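Local atomic coordinates of polyketide biosynthesis 3-hydroxy-3-methylglutaryl-ACP synthase PksG (PDB entry 4YXT), a protein that catalyses the aldol condensation of an acetyl group carried by an acyl-carrier protein with a beta-ketothioester polyketide intermediate, a step in making the antibiotic bacillaene. Residues F54-I62 with G169-V177. The protein carries 1 engineered substitution. Sequence-based numbering, arbitrary orientation.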
loop_
_atom_site.group_PDB
_atom_site.type_symbol
_atom_site.label_atom_id
_atom_site.label_comp_id
_atom_site.label_asym_id
_atom_site.label_seq_id
_atom_site.Cartn_x
_atom_site.Cartn_y
_atom_site.Cartn_z
ATOM N N PHE A 54 10.643 -14.498 -3.724
ATOM C CA PHE A 54 9.395 -15.261 -3.784
ATOM C C PHE A 54 8.511 -14.653 -4.843
ATOM O O PHE A 54 7.946 -15.409 -5.606
ATOM C CB PHE A 54 8.636 -15.302 -2.447
ATOM C CG PHE A 54 8.876 -16.535 -1.644
ATOM C CD1 PHE A 54 10.088 -16.758 -1.057
ATOM C CD2 PHE A 54 7.863 -17.478 -1.471
ATOM C CE1 PHE A 54 10.319 -17.919 -0.307
ATOM C CE2 PHE A 54 8.066 -18.637 -0.731
ATOM C CZ PHE A 54 9.302 -18.862 -0.149
ATOM N N GLY A 55 8.432 -13.304 -4.900
ATOM C CA GLY A 55 7.619 -12.603 -5.910
ATOM C C GLY A 55 8.142 -12.735 -7.359
ATOM O O GLY A 55 7.358 -12.938 -8.308
ATOM N N VAL A 56 9.446 -12.578 -7.540
ATOM C CA VAL A 56 10.086 -12.734 -8.881
ATOM C C VAL A 56 9.885 -14.115 -9.386
ATOM O O VAL A 56 9.383 -14.310 -10.497
ATOM C CB VAL A 56 11.548 -12.347 -8.848
ATOM C CG1 VAL A 56 12.323 -12.724 -10.121
ATOM C CG2 VAL A 56 11.631 -10.834 -8.609
ATOM N N ASN A 57 10.118 -15.081 -8.523
ATOM C CA ASN A 57 9.882 -16.490 -8.924
ATOM C C ASN A 57 8.434 -16.794 -9.279
ATOM O O ASN A 57 8.196 -17.569 -10.184
ATOM C CB ASN A 57 10.423 -17.431 -7.870
ATOM C CG ASN A 57 11.905 -17.265 -7.697
ATOM O OD1 ASN A 57 12.600 -16.961 -8.647
ATOM N ND2 ASN A 57 12.389 -17.437 -6.507
ATOM N N ALA A 58 7.461 -16.170 -8.618
ATOM C CA ALA A 58 6.081 -16.352 -9.067
ATOM C C ALA A 58 5.809 -15.674 -10.398
ATOM O O ALA A 58 5.084 -16.213 -11.220
ATOM C CB ALA A 58 5.077 -15.903 -7.993
ATOM N N ALA A 59 6.346 -14.484 -10.641
ATOM C CA ALA A 59 5.928 -13.721 -11.838
ATOM C C ALA A 59 6.708 -14.066 -13.099
ATOM O O ALA A 59 6.231 -13.907 -14.252
ATOM C CB ALA A 59 6.050 -12.241 -11.569
ATOM N N LYS A 60 7.917 -14.515 -12.885
ATOM C CA LYS A 60 8.854 -14.799 -13.973
ATOM C C LYS A 60 8.210 -15.662 -15.071
ATOM O O LYS A 60 8.258 -15.292 -16.282
ATOM C CB LYS A 60 10.151 -15.361 -13.367
ATOM C CG LYS A 60 11.205 -15.950 -14.332
ATOM C CD LYS A 60 12.217 -14.916 -14.793
ATOM C CE LYS A 60 13.539 -15.555 -15.183
ATOM N NZ LYS A 60 13.352 -16.821 -15.960
ATOM N N PRO A 61 7.542 -16.770 -14.681
ATOM C CA PRO A 61 6.943 -17.575 -15.719
ATOM C C PRO A 61 5.827 -16.878 -16.498
ATOM O O PRO A 61 5.609 -17.173 -17.675
ATOM C CB PRO A 61 6.445 -18.810 -14.954
ATOM C CG PRO A 61 7.434 -18.949 -13.822
ATOM C CD PRO A 61 7.637 -17.518 -13.414
ATOM N N ILE A 62 5.149 -15.937 -15.864
ATOM C CA ILE A 62 4.187 -15.145 -16.567
ATOM C C ILE A 62 4.912 -14.259 -17.539
ATOM O O ILE A 62 4.611 -14.254 -18.719
ATOM C CB ILE A 62 3.353 -14.271 -15.638
ATOM C CG1 ILE A 62 2.548 -15.140 -14.672
ATOM C CG2 ILE A 62 2.421 -13.420 -16.498
ATOM C CD1 ILE A 62 1.679 -14.324 -13.724
ATOM N N GLY A 169 2.973 -20.669 6.625
ATOM C CA GLY A 169 3.741 -20.802 5.404
ATOM C C GLY A 169 4.500 -19.631 4.798
ATOM O O GLY A 169 4.741 -18.596 5.432
ATOM N N ALA A 170 4.929 -19.852 3.560
ATOM C CA ALA A 170 5.671 -18.891 2.763
ATOM C C ALA A 170 5.280 -19.117 1.303
ATOM O O ALA A 170 5.244 -20.244 0.826
ATOM C CB ALA A 170 7.155 -19.097 2.902
ATOM N N GLY A 171 5.032 -18.058 0.562
ATOM C CA GLY A 171 4.495 -18.234 -0.764
ATOM C C GLY A 171 4.342 -16.899 -1.425
ATOM O O GLY A 171 4.480 -15.870 -0.754
ATOM N N ALA A 172 4.065 -16.928 -2.735
ATOM C CA ALA A 172 3.742 -15.739 -3.490
ATOM C C ALA A 172 2.919 -16.160 -4.647
ATOM O O ALA A 172 3.070 -17.282 -5.150
ATOM C CB ALA A 172 4.982 -14.965 -3.951
ATOM N N VAL A 173 1.982 -15.300 -5.002
ATOM C CA VAL A 173 1.174 -15.465 -6.194
ATOM C C VAL A 173 1.224 -14.163 -7.024
ATOM O O VAL A 173 1.013 -13.061 -6.487
ATOM C CB VAL A 173 -0.314 -15.767 -5.892
ATOM C CG1 VAL A 173 -1.104 -16.025 -7.188
ATOM C CG2 VAL A 173 -0.501 -16.966 -4.997
ATOM N N ALA A 174 1.476 -14.294 -8.321
ATOM C CA ALA A 174 1.625 -13.150 -9.166
ATOM C C ALA A 174 0.462 -13.219 -10.099
ATOM O O ALA A 174 0.144 -14.293 -10.616
ATOM C CB ALA A 174 2.947 -13.223 -9.913
ATOM N N VAL A 175 -0.197 -12.095 -10.310
ATOM C CA VAL A 175 -1.399 -12.020 -11.085
ATOM C C VAL A 175 -1.223 -10.872 -12.101
ATOM O O VAL A 175 -1.049 -9.726 -11.696
ATOM C CB VAL A 175 -2.606 -11.685 -10.175
ATOM C CG1 VAL A 175 -3.873 -11.458 -10.983
ATOM C CG2 VAL A 175 -2.909 -12.735 -9.096
ATOM N N LEU A 176 -1.322 -11.196 -13.398
ATOM C CA LEU A 176 -1.333 -10.257 -14.494
ATOM C C LEU A 176 -2.734 -9.858 -14.856
ATOM O O LEU A 176 -3.539 -10.692 -15.154
ATOM C CB LEU A 176 -0.717 -10.909 -15.734
ATOM C CG LEU A 176 -0.475 -9.986 -16.940
ATOM C CD1 LEU A 176 0.695 -9.028 -16.735
ATOM C CD2 LEU A 176 -0.256 -10.850 -18.175
ATOM N N VAL A 177 -3.013 -8.562 -14.844
ATOM C CA VAL A 177 -4.335 -8.031 -14.942
ATOM C C VAL A 177 -4.356 -7.192 -16.217
ATOM O O VAL A 177 -3.411 -6.406 -16.515
ATOM C CB VAL A 177 -4.693 -7.188 -13.693
ATOM C CG1 VAL A 177 -6.077 -6.596 -13.788
ATOM C CG2 VAL A 177 -4.560 -8.014 -12.406
#
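The phenyl ring of Phe54 overlaps the backbone from Ala170 to Gly171, its CE2 lying 3.3 Å from Gly171 N while CZ meets Ala170 CB. The ring approaches these two residues obliquely, and Ala172 N lies at its edge, near the ring plane; Gly171, lacking a side chain, puts its backbone directly against CD2 and CE2. Phe12 meets the same ring edge-to-face.

Along the middle of the contact, methyl groups carry the packing. Ala172 CB sits 3.4 Å from Phe54 O and also packs on Phe54 CB. Ala58 CB bridges two strand residues, sitting between Ala172 O, 3.7 Å from it, and Ala174 CB. Ala174 CB in turn reaches 3.6 Å from Ala59 CA, so helix backbone and strand methyl touch directly.

At the far end, with CG1 anti to the carbonyl carbon (chi1 -62°) and the chain extended, the longer branch of Ile62 brings CD1 to 3.5 Å from Ala174 O. The Ile62 and Leu176 side chains slide past each other in opposite directions, Ile62 CG2 meeting Leu176 CD2 at 4.1 Å.

No hydrogen bond joins the two segments. The local segment axes come within 6.9 Å and cross at -37°; the run of alanines is consistent with so close an approach. Val173 and Val175 point to the other side of the sheet, where the side chain of Val173 is about 10 Å from that of His250, probably a catalytic proton donor/acceptor. Strand 170-178 runs between strands 137-145 and 5-12, and helix 51-64 packs against its Ala-rich face, the layered alpha/beta arrangement of the thiolase fold to which HMG-CoA synthases belong.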